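Local coordinates for protein aryl acylamidase (bacterium CSBL00001, PDB 4YJ6) that probably hydrolyses the amide bond of N-acylated aryl amines, releasing the aryl amine and a carboxylate, at residues T81-L86 / P91-T96; F209-N214 / P220-G225; E224-R229 / N239-F244. All blocks are in the same frame, centred on the assembly; numbering follows the deposited sequence.

Contact 1 of 3, residues T81-L86 / P91-T96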
loop_
_atom_site.group_PDB
_atom_site.type_symbol
_atom_site.label_atom_id
_atom_site.label_comp_id
_atom_site.label_asym_id
_atom_site.label_seq_id
_atom_site.Cartn_x
_atom_site.Cartn_y
_atom_site.Cartn_z
ATOM N N THR A 81 -2.060 -15.431 -0.295
ATOM C CA THR A 81 -1.699 -14.038 -0.073
ATOM C C THR A 81 -0.966 -13.926 1.262
ATOM O O THR A 81 -0.863 -14.915 2.008
ATOM C CB THR A 81 -2.966 -13.118 -0.107
ATOM O OG1 THR A 81 -2.540 -11.742 -0.127
ATOM C CG2 THR A 81 -3.854 -13.336 1.136
ATOM N N LEU A 82 -0.416 -12.750 1.549
ATOM C CA LEU A 82 0.191 -12.485 2.859
ATOM C C LEU A 82 -0.272 -11.113 3.358
ATOM O O LEU A 82 -0.587 -10.232 2.522
ATOM C CB LEU A 82 1.726 -12.495 2.773
ATOM C CG LEU A 82 2.411 -13.851 2.589
ATOM C CD1 LEU A 82 2.408 -14.288 1.125
ATOM C CD2 LEU A 82 3.845 -13.746 3.092
HETATM N N MSE A 83 -0.331 -10.945 4.681
HETATM C CA MSE A 83 -0.770 -9.650 5.257
HETATM C C MSE A 83 0.516 -8.911 5.628
HETATM O O MSE A 83 1.642 -9.480 5.570
HETATM C CB MSE A 83 -1.640 -9.867 6.498
HETATM C CG MSE A 83 -0.785 -10.447 7.608
HETATM SE SE MSE A 83 -1.784 -10.553 9.225
HETATM C CE MSE A 83 -2.190 -8.675 9.553
ATOM N N LYS A 84 0.352 -7.653 6.017
ATOM C CA LYS A 84 1.499 -6.792 6.360
ATOM C C LYS A 84 1.747 -6.737 7.870
ATOM O O LYS A 84 0.805 -6.555 8.664
ATOM C CB LYS A 84 1.188 -5.389 5.845
ATOM C CG LYS A 84 2.254 -4.322 6.200
ATOM C CD LYS A 84 1.839 -3.022 5.500
ATOM C CE LYS A 84 2.711 -1.874 5.979
ATOM N NZ LYS A 84 2.320 -0.617 5.306
ATOM N N ASP A 85 3.016 -6.818 8.267
ATOM C CA ASP A 85 3.387 -6.722 9.674
ATOM C C ASP A 85 3.504 -5.248 10.149
ATOM O O ASP A 85 4.592 -4.778 10.502
ATOM C CB ASP A 85 4.734 -7.466 9.869
ATOM C CG ASP A 85 5.208 -7.449 11.315
ATOM O OD1 ASP A 85 4.368 -7.212 12.216
ATOM O OD2 ASP A 85 6.430 -7.724 11.530
ATOM N N LEU A 86 2.383 -4.527 10.182
ATOM C CA LEU A 86 2.361 -3.172 10.719
ATOM C C LEU A 86 0.990 -3.004 11.372
ATOM O O LEU A 86 -0.024 -2.952 10.673
ATOM C CB LEU A 86 2.581 -2.117 9.608
ATOM C CG LEU A 86 2.461 -0.677 10.125
ATOM C CD1 LEU A 86 3.519 -0.394 11.234
ATOM C CD2 LEU A 86 2.635 0.311 8.959
ATOM N N PRO A 91 -5.302 -13.519 15.287
ATOM C CA PRO A 91 -5.085 -14.271 16.536
ATOM C C PRO A 91 -3.962 -15.313 16.443
ATOM O O PRO A 91 -3.911 -16.099 15.487
ATOM C CB PRO A 91 -6.451 -14.896 16.788
ATOM C CG PRO A 91 -7.413 -13.849 16.256
ATOM C CD PRO A 91 -6.729 -13.364 14.964
ATOM N N GLY A 92 -3.036 -15.275 17.408
ATOM C CA GLY A 92 -1.913 -16.197 17.418
ATOM C C GLY A 92 -0.716 -15.816 16.561
ATOM O O GLY A 92 0.316 -16.483 16.619
ATOM N N TRP A 93 -0.819 -14.734 15.783
ATOM C CA TRP A 93 0.272 -14.336 14.907
ATOM C C TRP A 93 1.091 -13.211 15.547
ATOM O O TRP A 93 0.606 -12.499 16.427
ATOM C CB TRP A 93 -0.279 -13.827 13.571
ATOM C CG TRP A 93 -0.784 -14.916 12.652
ATOM C CD1 TRP A 93 -1.363 -16.120 13.003
ATOM C CD2 TRP A 93 -0.733 -14.892 11.233
ATOM N NE1 TRP A 93 -1.681 -16.843 11.857
ATOM C CE2 TRP A 93 -1.299 -16.108 10.761
ATOM C CE3 TRP A 93 -0.268 -13.954 10.305
ATOM C CZ2 TRP A 93 -1.412 -16.400 9.400
ATOM C CZ3 TRP A 93 -0.368 -14.249 8.940
ATOM C CH2 TRP A 93 -0.956 -15.459 8.502
ATOM N N PRO A 94 2.339 -13.065 15.115
ATOM C CA PRO A 94 3.148 -11.996 15.717
ATOM C C PRO A 94 2.702 -10.637 15.226
ATOM O O PRO A 94 1.894 -10.523 14.300
ATOM C CB PRO A 94 4.581 -12.309 15.254
ATOM C CG PRO A 94 4.449 -13.227 14.107
ATOM C CD PRO A 94 3.108 -13.906 14.177
ATOM N N SER A 95 3.206 -9.604 15.876
ATOM C CA SER A 95 3.017 -8.239 15.394
ATOM C C SER A 95 4.174 -7.409 15.923
ATOM O O SER A 95 4.219 -7.122 17.108
ATOM C CB SER A 95 1.684 -7.685 15.914
ATOM O OG SER A 95 1.531 -6.317 15.472
ATOM N N THR A 96 5.108 -7.027 15.055
ATOM C CA THR A 96 6.298 -6.323 15.525
ATOM C C THR A 96 6.295 -4.843 15.173
ATOM O O THR A 96 7.286 -4.162 15.426
ATOM C CB THR A 96 7.594 -6.963 14.977
ATOM O OG1 THR A 96 7.751 -6.700 13.578
ATOM C CG2 THR A 96 7.590 -8.481 15.205
HETATM O O HOH W 1 2.621 -5.384 13.265
#
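The loop that leaves strand 80-84, part of the mixed beta-sheet core, folds back on the strand end and is held there by a two-point grip of Thr96 on the carboxylate of Asp85 and by a Met-aromatic contact between Met83 and Trp93. The backbone N of Thr96 donates to OD1 of Asp85 over 2.9 Å in a fairly straight bond (163°), using the syn lone pair of that oxygen. The hydroxyl OG1 of Thr96 donates to OD2 of Asp85 at 2.6 Å, also from the syn side but tilted 27° out of the carboxylate plane. With CG anti to the backbone N (chi1 -179°), Asp85 reaches across to a loop that its CB does not face. A water completes the polar cluster, donating to Asp85 OD1 at 2.7 Å and bridging to Ser95 OG, which also bonds to Ala88 O. Three bonds therefore hold this buried carboxylate, and Thr96 OG1 in turn has Gly99 N as a second partner. Asp85 itself sits at the centre of an inverse gamma turn, closed by a weak bond from Leu86 N to Lys84 O.

Two residues earlier in the strand, CG of Met83, a selenomethionine, stands between its backbone N and carbonyl carbon, and the extended chi2 carries SE to 3.9 Å from CE3 of Trp93. The approach is oblique, with SE 4.8 Å from the centroid of the six-membered ring. Trp93 is anchored by NE1 on Glu55 OE1 and stacks edge-to-face with Tyr50. The loop closure thus adjoins the strand carrying Lys84, whose NZ bonds to the hydroxyls of Ser163, Ser164 and Thr182, consistent with the lysine of the Ser-cisSer-Lys triad of amidase signature enzymes.

Contact 2 of 3, residues F209-N214 / P220-G225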
loop_
_atom_site.group_PDB
_atom_site.type_symbol
_atom_site.label_atom_id
_atom_site.label_comp_id
_atom_site.label_asym_id
_atom_site.label_seq_id
_atom_site.Cartn_x
_atom_site.Cartn_y
_atom_site.Cartn_z
ATOM N N PHE A 209 -11.403 0.222 8.693
ATOM C CA PHE A 209 -10.105 0.299 9.347
ATOM C C PHE A 209 -10.368 0.336 10.840
ATOM O O PHE A 209 -11.145 1.177 11.294
ATOM C CB PHE A 209 -9.345 1.582 8.933
ATOM C CG PHE A 209 -7.879 1.499 9.270
ATOM C CD1 PHE A 209 -7.450 1.689 10.575
ATOM C CD2 PHE A 209 -6.962 1.145 8.297
ATOM C CE1 PHE A 209 -6.096 1.555 10.913
ATOM C CE2 PHE A 209 -5.586 1.012 8.608
ATOM C CZ PHE A 209 -5.158 1.224 9.928
ATOM N N LYS A 210 -9.767 -0.596 11.584
ATOM C CA LYS A 210 -10.016 -0.692 13.020
ATOM C C LYS A 210 -8.860 -0.037 13.751
ATOM O O LYS A 210 -7.730 -0.563 13.746
ATOM C CB LYS A 210 -10.162 -2.176 13.426
ATOM C CG LYS A 210 -10.385 -2.339 14.934
ATOM C CD LYS A 210 -10.635 -3.794 15.407
ATOM C CE LYS A 210 -11.877 -4.404 14.753
ATOM N NZ LYS A 210 -13.194 -3.712 15.085
ATOM N N SER A 211 -9.142 1.118 14.339
ATOM C CA SER A 211 -8.191 1.819 15.190
ATOM C C SER A 211 -8.711 1.760 16.627
ATOM O O SER A 211 -9.707 2.396 16.936
ATOM C CB SER A 211 -8.066 3.281 14.761
ATOM O OG SER A 211 -7.401 3.358 13.509
ATOM N N ARG A 212 -8.050 0.995 17.483
ATOM C CA ARG A 212 -8.420 0.943 18.917
ATOM C C ARG A 212 -7.110 0.967 19.697
ATOM O O ARG A 212 -6.101 0.441 19.216
ATOM C CB ARG A 212 -9.215 -0.319 19.243
ATOM C CG ARG A 212 -10.659 -0.346 18.651
ATOM C CD ARG A 212 -11.465 0.847 19.132
ATOM N NE ARG A 212 -12.857 0.717 18.684
ATOM C CZ ARG A 212 -13.246 0.937 17.427
ATOM N NH1 ARG A 212 -12.356 1.300 16.496
ATOM N NH2 ARG A 212 -14.520 0.782 17.114
ATOM N N PRO A 213 -7.127 1.514 20.921
ATOM C CA PRO A 213 -8.314 1.923 21.670
ATOM C C PRO A 213 -8.899 3.262 21.290
ATOM O O PRO A 213 -9.976 3.576 21.809
ATOM C CB PRO A 213 -7.797 1.997 23.122
ATOM C CG PRO A 213 -6.342 2.272 22.990
ATOM C CD PRO A 213 -5.893 1.616 21.732
ATOM N N ASN A 214 -8.259 4.034 20.409
ATOM C CA ASN A 214 -8.795 5.335 20.070
ATOM C C ASN A 214 -9.257 5.399 18.601
ATOM O O ASN A 214 -8.435 5.485 17.700
ATOM C CB ASN A 214 -7.763 6.432 20.347
ATOM C CG ASN A 214 -8.323 7.810 20.128
ATOM O OD1 ASN A 214 -9.515 7.961 19.841
ATOM N ND2 ASN A 214 -7.479 8.829 20.253
ATOM N N PRO A 220 -3.745 11.150 10.098
ATOM C CA PRO A 220 -4.348 11.236 8.754
ATOM C C PRO A 220 -5.307 10.072 8.517
ATOM O O PRO A 220 -5.419 9.137 9.337
ATOM C CB PRO A 220 -3.152 11.079 7.811
ATOM C CG PRO A 220 -1.940 10.950 8.668
ATOM C CD PRO A 220 -2.364 10.651 10.071
ATOM N N TYR A 221 -6.004 10.107 7.393
ATOM C CA TYR A 221 -6.806 8.941 7.039
ATOM C C TYR A 221 -5.890 7.720 6.826
ATOM O O TYR A 221 -4.866 7.821 6.148
ATOM C CB TYR A 221 -7.573 9.230 5.747
ATOM C CG TYR A 221 -8.693 10.234 5.826
ATOM C CD1 TYR A 221 -9.708 10.107 6.762
ATOM C CD2 TYR A 221 -8.755 11.305 4.924
ATOM C CE1 TYR A 221 -10.767 11.012 6.799
ATOM C CE2 TYR A 221 -9.824 12.198 4.948
ATOM C CZ TYR A 221 -10.820 12.040 5.893
ATOM O OH TYR A 221 -11.885 12.905 5.915
ATOM N N LEU A 222 -6.317 6.560 7.330
ATOM C CA LEU A 222 -5.556 5.316 7.202
ATOM C C LEU A 222 -6.404 4.324 6.421
ATOM O O LEU A 222 -7.626 4.234 6.645
ATOM C CB LEU A 222 -5.291 4.688 8.581
ATOM C CG LEU A 222 -4.651 5.645 9.606
ATOM C CD1 LEU A 222 -4.443 4.907 10.977
ATOM C CD2 LEU A 222 -3.304 6.159 9.080
ATOM N N TYR A 223 -5.756 3.567 5.546
ATOM C CA TYR A 223 -6.456 2.645 4.674
ATOM C C TYR A 223 -5.776 1.287 4.613
ATOM O O TYR A 223 -4.537 1.194 4.685
ATOM C CB TYR A 223 -6.365 3.172 3.238
ATOM C CG TYR A 223 -6.728 4.627 3.040
ATOM C CD1 TYR A 223 -8.083 5.011 2.928
ATOM C CD2 TYR A 223 -5.742 5.608 2.928
ATOM C CE1 TYR A 223 -8.441 6.344 2.710
ATOM C CE2 TYR A 223 -6.114 6.976 2.705
ATOM C CZ TYR A 223 -7.458 7.306 2.610
ATOM O OH TYR A 223 -7.839 8.605 2.367
ATOM N N GLU A 224 -6.573 0.226 4.435
ATOM C CA GLU A 224 -6.026 -1.061 3.974
ATOM C C GLU A 224 -6.476 -1.303 2.547
ATOM O O GLU A 224 -7.592 -0.919 2.161
ATOM C CB GLU A 224 -6.522 -2.210 4.870
ATOM C CG GLU A 224 -6.066 -2.024 6.352
ATOM C CD GLU A 224 -6.005 -3.301 7.166
ATOM O OE1 GLU A 224 -5.732 -4.390 6.617
ATOM O OE2 GLU A 224 -6.235 -3.193 8.397
ATOM N N GLY A 225 -5.622 -1.923 1.746
ATOM C CA GLY A 225 -6.001 -2.204 0.370
ATOM C C GLY A 225 -4.996 -3.121 -0.300
ATOM O O GLY A 225 -3.968 -3.439 0.268
HETATM O O HOH W 2 -7.755 -2.622 10.397
#
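Phe209 lays its ring flat over Leu222. CB of Leu222 stands 3.7 Å from the ring centroid and only 12° off the normal, a CH-pi contact over the middle of one face, while CD1 of Leu222 reaches CE1 of Phe209 at 3.7 Å. The CD2 side of the same ring meets the backbone, 3.6 Å from Leu222 O, and CE2 lies 3.8 Å from CG of Glu224, whose carboxylate plane is turned 75° from the ring. Because CG of Phe209 is anti to the backbone N (chi1 -164°), the ring extends from the loop toward the start of strand 223-228.

On the opposite face a water lies above the ring centre. It accepts from Lys210 N at 3.1 Å and donates to Glu224 OE2 at 2.6 Å, linking the loop to the strand where no direct hydrogen bond spans the two segments. Further out, Glu224 is fixed by Tyr116 N on OE1 and Thr115 N on OE2, at the start of helix 115-122, and Phe209 N bonds to Asp248 OD2. Replacing Phe209 by an alanine would probably uncover Leu222 CB and open a gap between the loop and the strand, with the bridging water losing one wall. The loop thus rests on the residues leading into the strand through apolar and CH-pi contact, with polar linkage passing through a single water to a carboxylate that helix-end amides are likely to stabilise as an anion.

Contact 3 of 3, residues E224-R229 / N239-F244; sequences EGPITR and NVLHGF
Leu241, the last residue of helix 231-241, meets strand 223-228 at Gly225 and Pro226, and every direct contact across the two segments is apolar. A single methyl does the touching: CD1 of Leu241 lies 4.0 Å from CD of Pro226 and 4.3 Å from CA of Gly225. The leucine and proline side chains run past each other in opposite directions, so the methyl sits beside the CD corner of the pyrrolidine ring. CG of Leu241 is placed opposite its own carbonyl carbon (chi1 -72°), which turns the branch toward the strand. Pro226 also packs on Ala237 and Met238, one turn earlier in the helix.

This is the return of a helix onto the sheet from which it came: the helix follows the strand after a short turn and lies against the mixed sheet of the amidase core. Backbone pairing keeps the strand in that sheet, with Gly225 bonded to Gly181 on one neighbour and Pro226 to Phe200 on the other.

Polar bonds lie around the contact. Leu241 O accepts from Lys119 NZ of helix 115-122, and just beyond the helix end the His242 ring is held by Met238 O at ND1 and Leu256 N at NE2.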
loop_
_atom_site.group_PDB
_atom_site.type_symbol
_atom_site.label_atom_id
_atom_site.label_comp_id
_atom_site.label_asym_id
_atom_site.label_seq_id
_atom_site.Cartn_x
_atom_site.Cartn_y
_atom_site.Cartn_z
ATOM N N GLU A 224 -6.573 0.226 4.435
ATOM C CA GLU A 224 -6.026 -1.061 3.974
ATOM C C GLU A 224 -6.476 -1.303 2.547
ATOM O O GLU A 224 -7.592 -0.919 2.161
ATOM C CB GLU A 224 -6.522 -2.210 4.870
ATOM C CG GLU A 224 -6.066 -2.024 6.352
ATOM C CD GLU A 224 -6.005 -3.301 7.166
ATOM O OE1 GLU A 224 -5.732 -4.390 6.617
ATOM O OE2 GLU A 224 -6.235 -3.193 8.397
ATOM N N GLY A 225 -5.622 -1.923 1.746
ATOM C CA GLY A 225 -6.001 -2.204 0.370
ATOM C C GLY A 225 -4.996 -3.121 -0.300
ATOM O O GLY A 225 -3.968 -3.439 0.268
ATOM N N PRO A 226 -5.311 -3.539 -1.525
ATOM C CA PRO A 226 -4.538 -4.541 -2.253
ATOM C C PRO A 226 -3.422 -3.958 -3.122
ATOM O O PRO A 226 -3.573 -2.865 -3.679
ATOM C CB PRO A 226 -5.593 -5.196 -3.132
ATOM C CG PRO A 226 -6.495 -4.039 -3.502
ATOM C CD PRO A 226 -6.535 -3.160 -2.239
ATOM N N ILE A 227 -2.333 -4.721 -3.232
ATOM C CA ILE A 227 -1.328 -4.514 -4.273
ATOM C C ILE A 227 -1.382 -5.735 -5.195
ATOM O O ILE A 227 -1.359 -6.853 -4.712
ATOM C CB ILE A 227 0.060 -4.350 -3.639
ATOM C CG1 ILE A 227 0.058 -3.097 -2.760
ATOM C CG2 ILE A 227 1.196 -4.275 -4.741
ATOM C CD1 ILE A 227 1.326 -2.915 -1.905
ATOM N N THR A 228 -1.505 -5.514 -6.506
ATOM C CA THR A 228 -1.705 -6.619 -7.460
ATOM C C THR A 228 -0.876 -6.358 -8.724
ATOM O O THR A 228 -0.236 -5.326 -8.847
ATOM C CB THR A 228 -3.173 -6.709 -7.917
ATOM O OG1 THR A 228 -3.561 -5.465 -8.514
ATOM C CG2 THR A 228 -4.105 -7.006 -6.737
ATOM N N ARG A 229 -0.911 -7.280 -9.684
ATOM C CA ARG A 229 -0.259 -7.033 -10.972
ATOM C C ARG A 229 -1.275 -6.620 -12.012
ATOM O O ARG A 229 -0.889 -6.058 -13.043
ATOM C CB ARG A 229 0.505 -8.275 -11.481
ATOM C CG ARG A 229 1.746 -8.609 -10.610
ATOM C CD ARG A 229 2.583 -9.780 -11.150
ATOM N NE ARG A 229 1.791 -11.000 -11.187
ATOM C CZ ARG A 229 1.618 -11.820 -10.145
ATOM N NH1 ARG A 229 2.245 -11.617 -8.987
ATOM N NH2 ARG A 229 0.835 -12.871 -10.295
ATOM N N ASN A 239 -13.782 -6.189 -4.054
ATOM C CA ASN A 239 -15.118 -6.726 -3.809
ATOM C C ASN A 239 -15.202 -7.473 -2.483
ATOM O O ASN A 239 -16.244 -7.462 -1.847
ATOM C CB ASN A 239 -15.558 -7.640 -4.958
ATOM C CG ASN A 239 -16.209 -6.862 -6.084
ATOM O OD1 ASN A 239 -16.456 -5.662 -5.959
ATOM N ND2 ASN A 239 -16.552 -7.555 -7.151
ATOM N N VAL A 240 -14.101 -8.096 -2.081
ATOM C CA VAL A 240 -14.037 -8.747 -0.787
ATOM C C VAL A 240 -13.799 -7.752 0.350
ATOM O O VAL A 240 -14.429 -7.849 1.388
ATOM C CB VAL A 240 -12.924 -9.834 -0.797
ATOM C CG1 VAL A 240 -12.612 -10.407 0.666
ATOM C CG2 VAL A 240 -13.353 -10.985 -1.720
ATOM N N LEU A 241 -12.888 -6.808 0.144
ATOM C CA LEU A 241 -12.406 -5.960 1.246
ATOM C C LEU A 241 -13.400 -4.889 1.616
ATOM O O LEU A 241 -13.525 -4.552 2.799
ATOM C CB LEU A 241 -11.080 -5.268 0.848
ATOM C CG LEU A 241 -9.870 -6.241 0.810
ATOM C CD1 LEU A 241 -8.673 -5.541 0.166
ATOM C CD2 LEU A 241 -9.511 -6.740 2.234
ATOM N N HIS A 242 -14.085 -4.298 0.640
ATOM C CA HIS A 242 -14.944 -3.147 0.967
ATOM C C HIS A 242 -16.203 -3.600 1.709
ATOM O O HIS A 242 -16.595 -4.784 1.663
ATOM C CB HIS A 242 -15.306 -2.322 -0.283
ATOM C CG HIS A 242 -16.541 -2.798 -0.983
ATOM N ND1 HIS A 242 -16.554 -3.935 -1.762
ATOM C CD2 HIS A 242 -17.789 -2.272 -1.051
ATOM C CE1 HIS A 242 -17.771 -4.109 -2.262
ATOM N NE2 HIS A 242 -18.533 -3.112 -1.848
ATOM N N GLY A 243 -16.835 -2.644 2.392
ATOM C CA GLY A 243 -18.164 -2.859 2.935
ATOM C C GLY A 243 -18.349 -2.325 4.351
ATOM O O GLY A 243 -17.404 -2.109 5.087
ATOM N N PHE A 244 -19.600 -2.117 4.703
ATOM C CA PHE A 244 -19.986 -1.515 5.977
ATOM C C PHE A 244 -19.453 -2.297 7.186
ATOM O O PHE A 244 -19.517 -3.535 7.231
ATOM C CB PHE A 244 -21.519 -1.452 6.032
ATOM C CG PHE A 244 -22.052 -0.860 7.297
ATOM C CD1 PHE A 244 -21.853 0.484 7.576
ATOM C CD2 PHE A 244 -22.767 -1.647 8.199
ATOM C CE1 PHE A 244 -22.354 1.031 8.749
ATOM C CE2 PHE A 244 -23.275 -1.101 9.384
ATOM C CZ PHE A 244 -23.089 0.233 9.654
#

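How the contacts relate
From the N terminus, contact 1 comes first and closes a four-residue loop at the end of strand 80-84. Contact 2 then folds the loop 209-214 onto the start of strand 223-228, closing five residues, and contact 3 follows where the end of helix 231-241 returns to that strand. Contact 1 lies in series before the others; contacts 2 and 3 overlap at Glu224 and Gly225, and none nests inside another. Contact 1 touches neither, its centre about 16 Å and 17 Å from theirs. Strand 178-183 joins the two regions, its Gly180 bonding to Leu82 and its Gly181 to Gly225, while Tyr116 of helix 115-122 meets Thr81, Glu224 and Leu241.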